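Local coordinates for lysine-sensitive aspartokinase 3 (Escherichia coli, PDB 2J0W), which catalyses the ATP-dependent phosphorylation of L-aspartate to 4-phospho-L-aspartate, the first step of lysine biosynthesis from aspartate, and is feedback-inhibited by lysine, at residues A[3-8]-A[216-221]; A[36-41]-A[178-183]; A[141-146]-A[183-188]. One frame throughout, in Å; residues are numbered along the deposited sequence.

Interaction 1: A[3-8]-A[216-221]; sequences EIVVSK and RVDIWT. With ADP (adenosine-5'-diphosphate), chain D.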
loop_
_atom_site.group_PDB
_atom_site.type_symbol
_atom_site.label_atom_id
_atom_site.label_comp_id
_atom_site.label_asym_id
_atom_site.label_seq_id
_atom_site.Cartn_x
_atom_site.Cartn_y
_atom_site.Cartn_z
ATOM N N GLU A 3 -15.696 27.950 -28.255
ATOM C CA GLU A 3 -14.741 29.098 -28.262
ATOM C C GLU A 3 -15.142 30.160 -27.242
ATOM O O GLU A 3 -15.630 31.241 -27.591
ATOM C CB GLU A 3 -14.665 29.717 -29.665
ATOM C CG GLU A 3 -13.860 31.012 -29.742
ATOM C CD GLU A 3 -12.595 30.976 -28.895
ATOM O OE1 GLU A 3 -12.691 31.133 -27.657
ATOM O OE2 GLU A 3 -11.502 30.783 -29.471
ATOM N N ILE A 4 -14.926 29.843 -25.972
ATOM C CA ILE A 4 -15.260 30.753 -24.891
ATOM C C ILE A 4 -14.293 30.488 -23.757
ATOM O O ILE A 4 -14.115 29.350 -23.336
ATOM C CB ILE A 4 -16.705 30.516 -24.379
ATOM C CG1 ILE A 4 -17.715 30.758 -25.510
ATOM C CG2 ILE A 4 -16.987 31.426 -23.198
ATOM C CD1 ILE A 4 -19.132 30.298 -25.192
ATOM N N VAL A 5 -13.646 31.534 -23.274
ATOM C CA VAL A 5 -12.727 31.364 -22.170
ATOM C C VAL A 5 -13.497 31.654 -20.898
ATOM O O VAL A 5 -14.309 32.582 -20.853
ATOM C CB VAL A 5 -11.522 32.314 -22.279
ATOM C CG1 VAL A 5 -10.793 32.407 -20.942
ATOM C CG2 VAL A 5 -10.575 31.805 -23.345
ATOM N N VAL A 6 -13.250 30.830 -19.886
ATOM C CA VAL A 6 -13.869 30.952 -18.570
ATOM C C VAL A 6 -12.793 31.447 -17.591
ATOM O O VAL A 6 -11.717 30.849 -17.492
ATOM C CB VAL A 6 -14.412 29.581 -18.111
ATOM C CG1 VAL A 6 -14.964 29.677 -16.705
ATOM C CG2 VAL A 6 -15.494 29.109 -19.075
ATOM N N SER A 7 -13.079 32.542 -16.887
ATOM C CA SER A 7 -12.131 33.131 -15.926
ATOM C C SER A 7 -12.576 32.992 -14.464
ATOM O O SER A 7 -13.753 33.182 -14.144
ATOM C CB SER A 7 -11.919 34.621 -16.238
ATOM O OG SER A 7 -11.216 34.800 -17.456
ATOM N N LYS A 8 -11.639 32.682 -13.574
ATOM C CA LYS A 8 -11.980 32.525 -12.165
ATOM C C LYS A 8 -11.168 33.436 -11.261
ATOM O O LYS A 8 -9.951 33.559 -11.404
ATOM C CB LYS A 8 -11.802 31.066 -11.737
ATOM C CG LYS A 8 -12.203 30.763 -10.293
ATOM C CD LYS A 8 -11.072 31.022 -9.304
ATOM C CE LYS A 8 -11.425 30.449 -7.934
ATOM N NZ LYS A 8 -10.282 30.426 -6.965
ATOM N N ARG A 216 -10.773 27.407 -23.037
ATOM C CA ARG A 216 -9.849 27.557 -21.913
ATOM C C ARG A 216 -10.440 28.085 -20.607
ATOM O O ARG A 216 -11.527 28.662 -20.570
ATOM C CB ARG A 216 -8.702 28.480 -22.311
ATOM C CG ARG A 216 -7.669 28.716 -21.214
ATOM C CD ARG A 216 -6.671 29.777 -21.628
ATOM N NE ARG A 216 -7.356 30.874 -22.297
ATOM C CZ ARG A 216 -6.789 32.031 -22.609
ATOM N NH1 ARG A 216 -5.514 32.246 -22.308
ATOM N NH2 ARG A 216 -7.504 32.966 -23.221
ATOM N N VAL A 217 -9.677 27.899 -19.536
ATOM C CA VAL A 217 -10.043 28.335 -18.204
ATOM C C VAL A 217 -8.901 29.148 -17.639
ATOM O O VAL A 217 -7.739 28.732 -17.728
ATOM C CB VAL A 217 -10.242 27.124 -17.302
ATOM C CG1 VAL A 217 -10.362 27.571 -15.853
ATOM C CG2 VAL A 217 -11.449 26.342 -17.747
ATOM N N ASP A 218 -9.207 30.304 -17.067
ATOM C CA ASP A 218 -8.158 31.117 -16.464
ATOM C C ASP A 218 -8.338 31.258 -14.940
ATOM O O ASP A 218 -9.341 31.792 -14.460
ATOM C CB ASP A 218 -8.099 32.513 -17.101
ATOM C CG ASP A 218 -7.429 32.513 -18.466
ATOM O OD1 ASP A 218 -6.431 31.779 -18.643
ATOM O OD2 ASP A 218 -7.897 33.257 -19.359
ATOM N N ILE A 219 -7.366 30.767 -14.181
ATOM C CA ILE A 219 -7.420 30.857 -12.730
ATOM C C ILE A 219 -6.609 32.068 -12.267
ATOM O O ILE A 219 -5.378 32.078 -12.358
ATOM C CB ILE A 219 -6.835 29.574 -12.059
ATOM C CG1 ILE A 219 -7.584 28.337 -12.554
ATOM C CG2 ILE A 219 -6.940 29.666 -10.536
ATOM C CD1 ILE A 219 -9.091 28.424 -12.419
ATOM N N TRP A 220 -7.292 33.092 -11.772
ATOM C CA TRP A 220 -6.606 34.285 -11.298
ATOM C C TRP A 220 -6.484 34.270 -9.778
ATOM O O TRP A 220 -7.472 34.385 -9.070
ATOM C CB TRP A 220 -7.347 35.536 -11.782
ATOM C CG TRP A 220 -7.249 35.714 -13.285
ATOM C CD1 TRP A 220 -8.217 35.451 -14.220
ATOM C CD2 TRP A 220 -6.085 36.108 -14.019
ATOM N NE1 TRP A 220 -7.721 35.649 -15.489
ATOM C CE2 TRP A 220 -6.414 36.054 -15.393
ATOM C CE3 TRP A 220 -4.788 36.499 -13.648
ATOM C CZ2 TRP A 220 -5.495 36.377 -16.394
ATOM C CZ3 TRP A 220 -3.875 36.819 -14.645
ATOM C CH2 TRP A 220 -4.235 36.757 -16.000
ATOM N N THR A 221 -5.262 34.124 -9.279
ATOM C CA THR A 221 -5.046 34.067 -7.842
ATOM C C THR A 221 -4.157 35.191 -7.320
ATOM O O THR A 221 -4.098 36.255 -7.926
ATOM C CB THR A 221 -4.461 32.694 -7.438
ATOM O OG1 THR A 221 -4.164 32.687 -6.037
ATOM C CG2 THR A 221 -3.213 32.405 -8.217
HETATM P PB ADP D . -7.580 31.625 -4.461
HETATM O O1B ADP D . -7.100 32.438 -5.602
HETATM O O2B ADP D . -8.650 32.331 -3.665
HETATM O O3B ADP D . -8.083 30.218 -4.929
HETATM P PA ADP D . -5.847 30.295 -2.541
HETATM O O1A ADP D . -5.335 30.846 -1.263
HETATM O O2A ADP D . -6.948 29.288 -2.432
HETATM O O3A ADP D . -6.329 31.459 -3.487
HETATM O "O5'" ADP D . -4.504 29.688 -3.196
HETATM C "C5'" ADP D . -3.333 30.398 -3.712
HETATM C "C4'" ADP D . -2.161 30.007 -2.829
HETATM O "O4'" ADP D . -1.821 28.592 -2.746
HETATM C "C3'" ADP D . -0.820 30.644 -3.086
HETATM O "O3'" ADP D . -1.019 32.019 -2.687
HETATM C "C2'" ADP D . 0.066 29.810 -2.186
HETATM O "O2'" ADP D . 0.017 30.263 -0.843
HETATM C "C1'" ADP D . -0.488 28.435 -2.290
HETATM N N9 ADP D . 0.366 27.421 -3.073
HETATM C C8 ADP D . 0.650 26.208 -2.551
HETATM N N7 ADP D . 1.391 25.428 -3.310
HETATM C C5 ADP D . 1.598 26.174 -4.404
HETATM C C6 ADP D . 2.348 25.876 -5.602
HETATM N N6 ADP D . 2.955 24.762 -5.823
HETATM N N1 ADP D . 2.360 26.911 -6.556
HETATM C C2 ADP D . 1.709 28.142 -6.360
HETATM N N3 ADP D . 1.006 28.420 -5.226
HETATM C C4 ADP D . 0.978 27.434 -4.296
#
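Strands 5-8 and 216-221 run parallel, their axes 4.5 Å apart at closest approach and 16° off alignment, joined by four backbone hydrogen bonds: Val6 N to Arg216 O, Asp218 N to Val6 O, Lys8 N to Asp218 O and Trp220 N to Lys8 O. On the face that carries Val5, Ser7, Arg216 and Asp218, Val5 sets its two methyls against charged neighbours. CG2 sits at the edge of the Arg216 guanidinium, in its plane and 3.3 Å from NH2, while CG1, anti to the backbone N (chi1 164°), comes within 3.4 Å of Asp218 OD2. That carboxylate oxygen in turn lies 3.6 Å above the guanidinium plane, over its centre. Trp220, whose CB lies 3.3 Å from Lys8 O, stacks its ring with Phe9 and meets Phe275 edge-to-face. Both strands belong to the central sheet of the amino acid kinase fold, and their C-terminal ends lead into the nucleotide site. There Thr221 OG1 donates to O1B of the ADP beta-phosphate at 3.0 Å. On the opposite face Lys8 lays CB against Ile219 CD1 at 3.8 Å, and its chain, bent at chi2, carries NZ to within 3.0 Å of ADP O3B; Asp202 also holds this ammonium in a salt bridge.

Interaction 2: A[36-41]-A[178-183]; sequences VVLSAS and LVITQG. With ASP (aspartic acid), chain B.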
loop_
_atom_site.group_PDB
_atom_site.type_symbol
_atom_site.label_atom_id
_atom_site.label_comp_id
_atom_site.label_asym_id
_atom_site.label_seq_id
_atom_site.Cartn_x
_atom_site.Cartn_y
_atom_site.Cartn_z
ATOM N N VAL A 36 -17.500 34.493 -16.108
ATOM C CA VAL A 36 -16.612 34.785 -15.000
ATOM C C VAL A 36 -17.123 34.026 -13.782
ATOM O O VAL A 36 -18.333 33.901 -13.570
ATOM C CB VAL A 36 -16.565 36.301 -14.696
ATOM C CG1 VAL A 36 -15.570 36.586 -13.568
ATOM C CG2 VAL A 36 -16.170 37.056 -15.952
ATOM N N VAL A 37 -16.194 33.502 -12.996
ATOM C CA VAL A 37 -16.555 32.757 -11.812
ATOM C C VAL A 37 -15.890 33.432 -10.632
ATOM O O VAL A 37 -14.670 33.598 -10.612
ATOM C CB VAL A 37 -16.095 31.298 -11.947
ATOM C CG1 VAL A 37 -16.288 30.549 -10.641
ATOM C CG2 VAL A 37 -16.886 30.632 -13.054
ATOM N N LEU A 38 -16.692 33.843 -9.655
ATOM C CA LEU A 38 -16.148 34.526 -8.487
ATOM C C LEU A 38 -16.354 33.760 -7.204
ATOM O O LEU A 38 -17.358 33.076 -7.039
ATOM C CB LEU A 38 -16.807 35.888 -8.303
ATOM C CG LEU A 38 -16.720 36.962 -9.381
ATOM C CD1 LEU A 38 -17.520 38.168 -8.906
ATOM C CD2 LEU A 38 -15.268 37.338 -9.644
ATOM N N SER A 39 -15.380 33.879 -6.311
ATOM C CA SER A 39 -15.453 33.273 -4.993
ATOM C C SER A 39 -15.930 34.485 -4.211
ATOM O O SER A 39 -16.060 35.568 -4.774
ATOM C CB SER A 39 -14.066 32.883 -4.465
ATOM O OG SER A 39 -13.468 31.814 -5.176
ATOM N N ALA A 40 -16.180 34.323 -2.921
ATOM C CA ALA A 40 -16.616 35.449 -2.118
ATOM C C ALA A 40 -15.354 36.223 -1.770
ATOM O O ALA A 40 -14.245 35.695 -1.863
ATOM C CB ALA A 40 -17.308 34.950 -0.857
ATOM N N SER A 41 -15.516 37.472 -1.362
ATOM C CA SER A 41 -14.366 38.289 -1.002
ATOM C C SER A 41 -13.574 37.698 0.164
ATOM O O SER A 41 -14.132 37.046 1.042
ATOM C CB SER A 41 -14.828 39.702 -0.665
ATOM O OG SER A 41 -15.526 40.255 -1.768
ATOM N N LEU A 178 -22.230 39.210 -21.479
ATOM C CA LEU A 178 -21.400 38.710 -20.400
ATOM C C LEU A 178 -22.211 38.125 -19.262
ATOM O O LEU A 178 -23.328 38.568 -18.973
ATOM C CB LEU A 178 -20.505 39.827 -19.877
ATOM C CG LEU A 178 -19.156 39.315 -19.401
ATOM C CD1 LEU A 178 -18.525 38.475 -20.509
ATOM C CD2 LEU A 178 -18.265 40.492 -19.030
ATOM N N VAL A 179 -21.627 37.128 -18.608
ATOM C CA VAL A 179 -22.296 36.450 -17.514
ATOM C C VAL A 179 -21.398 36.247 -16.311
ATOM O O VAL A 179 -20.331 35.656 -16.397
ATOM C CB VAL A 179 -22.830 35.105 -17.984
ATOM C CG1 VAL A 179 -23.540 34.391 -16.843
ATOM C CG2 VAL A 179 -23.770 35.333 -19.155
ATOM N N ILE A 180 -21.845 36.759 -15.179
ATOM C CA ILE A 180 -21.098 36.642 -13.944
ATOM C C ILE A 180 -21.887 35.706 -13.037
ATOM O O ILE A 180 -23.091 35.906 -12.813
ATOM C CB ILE A 180 -20.937 38.025 -13.285
ATOM C CG1 ILE A 180 -20.386 39.001 -14.325
ATOM C CG2 ILE A 180 -20.011 37.948 -12.078
ATOM C CD1 ILE A 180 -19.208 38.455 -15.085
ATOM N N THR A 181 -21.223 34.667 -12.539
ATOM C CA THR A 181 -21.891 33.725 -11.658
ATOM C C THR A 181 -20.954 33.300 -10.526
ATOM O O THR A 181 -19.799 33.749 -10.463
ATOM C CB THR A 181 -22.409 32.501 -12.448
ATOM O OG1 THR A 181 -23.213 31.701 -11.581
ATOM C CG2 THR A 181 -21.246 31.660 -13.029
ATOM N N GLN A 182 -21.431 32.430 -9.642
ATOM C CA GLN A 182 -20.620 32.009 -8.497
ATOM C C GLN A 182 -20.095 30.581 -8.464
ATOM O O GLN A 182 -20.796 29.634 -8.807
ATOM C CB GLN A 182 -21.401 32.280 -7.208
ATOM C CG GLN A 182 -22.860 31.862 -7.253
ATOM C CD GLN A 182 -23.712 32.731 -8.157
ATOM O OE1 GLN A 182 -24.684 32.256 -8.749
ATOM N NE2 GLN A 182 -23.363 34.009 -8.263
ATOM N N GLY A 183 -18.851 30.420 -8.042
ATOM C CA GLY A 183 -18.308 29.078 -7.950
ATOM C C GLY A 183 -18.560 28.576 -6.540
ATOM O O GLY A 183 -19.158 29.296 -5.736
HETATM N N ASP B . -15.394 30.660 -1.176
HETATM C CA ASP B . -14.989 29.286 -0.886
HETATM C C ASP B . -13.864 29.367 0.168
HETATM O O ASP B . -13.628 30.481 0.699
HETATM C CB ASP B . -14.557 28.581 -2.209
HETATM C CG ASP B . -13.270 29.093 -2.891
HETATM O OD1 ASP B . -12.633 30.045 -2.340
HETATM O OD2 ASP B . -12.886 28.547 -3.988
HETATM O OXT ASP B . -13.196 28.309 0.428
#
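Ile180 packs against two residues of 36-41, the parallel neighbour of its own strand. From its CB the side chain divides. CG2, anti to the backbone N, reaches along the sheet to Leu38 CD1 at 4.0 Å. CG1 takes the other course, and the bend at chi2 (-48°) turns CD1 back to Val36, where it rests 3.4 Å from CB and 3.5 Å from CG2. The Val36 and Ile180 side chains therefore run alongside each other off the same face of the sheet, and helix 108-131 packs on this face through Val127 against Ile180 and Phe126 against Leu38. On the other face Val37 CG1 settles 3.7 Å from Gly183 CA, at the spot where a side chain on Gly183 would collide with it.

Four backbone bonds hold the strands in register: Val36 N to Val179 O, Thr181 N to Val36 O, Leu38 N to Thr181 O and Gly183 N to Leu38 O. The bond from Gly183 N to Leu38 O, 3.2 Å long, carries the pairing past the end of strand 178-182. Beyond it segment 36-41 leaves the sheet with Ser39, whose OG lies 3.4 Å from OD1 of the bound aspartate and is hydrogen-bonded to Ser201. Strands whose C-terminal ends open into loops that line the substrate pocket are the familiar plan of an open alpha/beta sheet, here that of the amino acid kinase family.

Interaction 3: A[141-146]-A[183-188]; sequences DVRKVM and GFIGSE. With ASP (aspartic acid), chain B.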
loop_
_atom_site.group_PDB
_atom_site.type_symbol
_atom_site.label_atom_id
_atom_site.label_comp_id
_atom_site.label_asym_id
_atom_site.label_seq_id
_atom_site.Cartn_x
_atom_site.Cartn_y
_atom_site.Cartn_z
ATOM N N ASP A 141 -27.345 32.810 -11.425
ATOM C CA ASP A 141 -27.296 31.907 -10.263
ATOM C C ASP A 141 -26.884 30.469 -10.646
ATOM O O ASP A 141 -27.741 29.668 -11.040
ATOM C CB ASP A 141 -28.679 31.887 -9.597
ATOM C CG ASP A 141 -28.698 31.113 -8.289
ATOM O OD1 ASP A 141 -27.914 30.148 -8.125
ATOM O OD2 ASP A 141 -29.523 31.468 -7.422
ATOM N N VAL A 142 -25.600 30.125 -10.512
ATOM C CA VAL A 142 -25.160 28.782 -10.887
ATOM C C VAL A 142 -26.056 27.698 -10.376
ATOM O O VAL A 142 -26.173 26.648 -11.001
ATOM C CB VAL A 142 -23.757 28.403 -10.379
ATOM C CG1 VAL A 142 -22.705 28.779 -11.397
ATOM C CG2 VAL A 142 -23.503 29.025 -9.036
ATOM N N ARG A 143 -26.685 27.924 -9.239
ATOM C CA ARG A 143 -27.544 26.890 -8.692
ATOM C C ARG A 143 -28.585 26.391 -9.688
ATOM O O ARG A 143 -29.051 25.255 -9.585
ATOM C CB ARG A 143 -28.189 27.382 -7.402
ATOM C CG ARG A 143 -27.155 27.596 -6.318
ATOM C CD ARG A 143 -27.775 28.118 -5.057
ATOM N NE ARG A 143 -28.300 29.462 -5.256
ATOM C CZ ARG A 143 -28.876 30.186 -4.302
ATOM N NH1 ARG A 143 -29.004 29.703 -3.066
ATOM N NH2 ARG A 143 -29.342 31.389 -4.594
ATOM N N LYS A 144 -28.935 27.219 -10.667
ATOM C CA LYS A 144 -29.902 26.794 -11.680
ATOM C C LYS A 144 -29.265 25.726 -12.562
ATOM O O LYS A 144 -29.963 24.942 -13.203
ATOM C CB LYS A 144 -30.326 27.961 -12.567
ATOM C CG LYS A 144 -31.006 29.104 -11.855
ATOM C CD LYS A 144 -31.301 30.219 -12.849
ATOM C CE LYS A 144 -31.711 31.510 -12.155
ATOM N NZ LYS A 144 -31.656 32.657 -13.108
ATOM N N VAL A 145 -27.937 25.688 -12.586
ATOM C CA VAL A 145 -27.237 24.724 -13.411
ATOM C C VAL A 145 -26.368 23.696 -12.716
ATOM O O VAL A 145 -26.351 22.533 -13.123
ATOM C CB VAL A 145 -26.393 25.444 -14.448
ATOM C CG1 VAL A 145 -25.206 24.590 -14.840
ATOM C CG2 VAL A 145 -27.261 25.753 -15.669
ATOM N N MET A 146 -25.650 24.112 -11.677
ATOM C CA MET A 146 -24.744 23.226 -10.941
ATOM C C MET A 146 -25.447 22.220 -10.038
ATOM O O MET A 146 -25.457 22.389 -8.818
ATOM C CB MET A 146 -23.795 24.085 -10.097
ATOM C CG MET A 146 -22.709 23.327 -9.368
ATOM S SD MET A 146 -21.612 22.497 -10.523
ATOM C CE MET A 146 -20.743 23.869 -11.167
ATOM N N GLY A 183 -18.851 30.420 -8.042
ATOM C CA GLY A 183 -18.308 29.078 -7.950
ATOM C C GLY A 183 -18.560 28.576 -6.540
ATOM O O GLY A 183 -19.158 29.296 -5.736
ATOM N N PHE A 184 -18.129 27.348 -6.248
ATOM C CA PHE A 184 -18.265 26.758 -4.914
ATOM C C PHE A 184 -19.658 26.247 -4.505
ATOM O O PHE A 184 -19.761 25.317 -3.689
ATOM C CB PHE A 184 -17.765 27.772 -3.883
ATOM C CG PHE A 184 -17.902 27.331 -2.459
ATOM C CD1 PHE A 184 -17.307 26.150 -2.021
ATOM C CD2 PHE A 184 -18.515 28.162 -1.519
ATOM C CE1 PHE A 184 -17.301 25.805 -0.657
ATOM C CE2 PHE A 184 -18.517 27.831 -0.143
ATOM C CZ PHE A 184 -17.905 26.652 0.287
ATOM N N ILE A 185 -20.719 26.835 -5.056
ATOM C CA ILE A 185 -22.068 26.418 -4.690
ATOM C C ILE A 185 -22.874 25.679 -5.752
ATOM O O ILE A 185 -22.590 25.757 -6.951
ATOM C CB ILE A 185 -22.924 27.607 -4.233
ATOM C CG1 ILE A 185 -23.208 28.537 -5.413
ATOM C CG2 ILE A 185 -22.202 28.365 -3.138
ATOM C CD1 ILE A 185 -24.126 29.698 -5.060
ATOM N N GLY A 186 -23.893 24.964 -5.282
ATOM C CA GLY A 186 -24.762 24.220 -6.168
ATOM C C GLY A 186 -26.093 23.982 -5.487
ATOM O O GLY A 186 -26.342 24.529 -4.414
ATOM N N SER A 187 -26.950 23.177 -6.108
ATOM C CA SER A 187 -28.250 22.855 -5.531
ATOM C C SER A 187 -28.488 21.381 -5.740
ATOM O O SER A 187 -28.179 20.835 -6.793
ATOM C CB SER A 187 -29.371 23.666 -6.193
ATOM O OG SER A 187 -29.429 23.419 -7.586
ATOM N N GLU A 188 -29.033 20.728 -4.729
ATOM C CA GLU A 188 -29.298 19.304 -4.818
ATOM C C GLU A 188 -30.663 19.021 -5.485
ATOM O O GLU A 188 -31.304 19.932 -6.018
ATOM C CB GLU A 188 -29.155 18.696 -3.416
ATOM C CG GLU A 188 -30.150 17.651 -3.048
ATOM C CD GLU A 188 -31.354 18.241 -2.368
ATOM O OE1 GLU A 188 -31.881 19.267 -2.857
ATOM O OE2 GLU A 188 -31.769 17.669 -1.339
HETATM N N ASP B . -15.394 30.660 -1.176
HETATM C CA ASP B . -14.989 29.286 -0.886
HETATM C C ASP B . -13.864 29.367 0.168
HETATM O O ASP B . -13.628 30.481 0.699
HETATM C CB ASP B . -14.557 28.581 -2.209
HETATM C CG ASP B . -13.270 29.093 -2.891
HETATM O OD1 ASP B . -12.633 30.045 -2.340
HETATM O OD2 ASP B . -12.886 28.547 -3.988
HETATM O OXT ASP B . -13.196 28.309 0.428
#
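Ser187 OG donates to Arg143 O over 2.7 Å, the shortest polar bond between 141-146 and 183-188. With OG set between the backbone N and the carbonyl carbon (chi1 59°), the hydroxyl is directed at the turn, and it meets the carbonyl 17° out of its plane. Ser187 OG is also hydrogen-bonded to Arg147. The backbone of the same serine makes the second link: Ser187 N gives its hydrogen to Met146 O at 3.2 Å. Gly186 CA lies close to that carbonyl, and a beta carbon on Gly186 would run into it. In this way the loop after strand 137-139 packs on strand 185-187, which pairs with 193-195.

Ile185 supplies the apolar part. Its CG1 touches Val142 CG2 at 3.7 Å, the two side chains crossing at about a right angle, while CD1 meets the methylenes of Arg143 at a slant, 3.9 Å from CG. Met146 lays CG against Ile185 O on the way to its sulfur. Beyond its methylenes, Arg143 turns at chi3 and presents its guanidinium to Asp141: NH2 meets OD2 at 2.8 Å from the syn side, in a salt bridge, and NH1 is hydrogen-bonded to Thr193 OG1.

On the substrate side, Phe184 holds its ring beneath the bound aspartate, whose CA stands 3.7 Å above the plane, over the ring centre. An alanine here would take away this surface and is likely to leave the alpha-carbon side of the substrate less closely confined, while Val115 of helix 108-131 would lose its aromatic neighbour.

The polar groups of the aspartate are bound by other residues, among them Arg198, Glu119 and Thr45. The polar links at Ser187 thus probably fix the strand that follows Phe184, whereas the ring offers a non-directional surface that would help place the substrate without reading its polar groups.

In the fold
All three contacts are largely buried in the aspartokinase region. Interactions 1 and 2 are pairings within one sheet: strands 5-9 and 33-38 are neighbours in it, joined directly between Ser7 and Val37, so the two contacts continue one another across the core. Interaction 3 lies beyond strand 178-182, where regular pairing gives way to one backbone bond, a hydroxyl bond and a few apolar touches, with a salt bridge inside 141-146 and Arg143 partly exposed. Gly183 belongs to both interactions 2 and 3, and Gln182 bonds to Val142 N. Interaction 1 touches the ADP phosphates, with Lys8 also near the aspartate, whereas interactions 2 and 3 meet the aspartate.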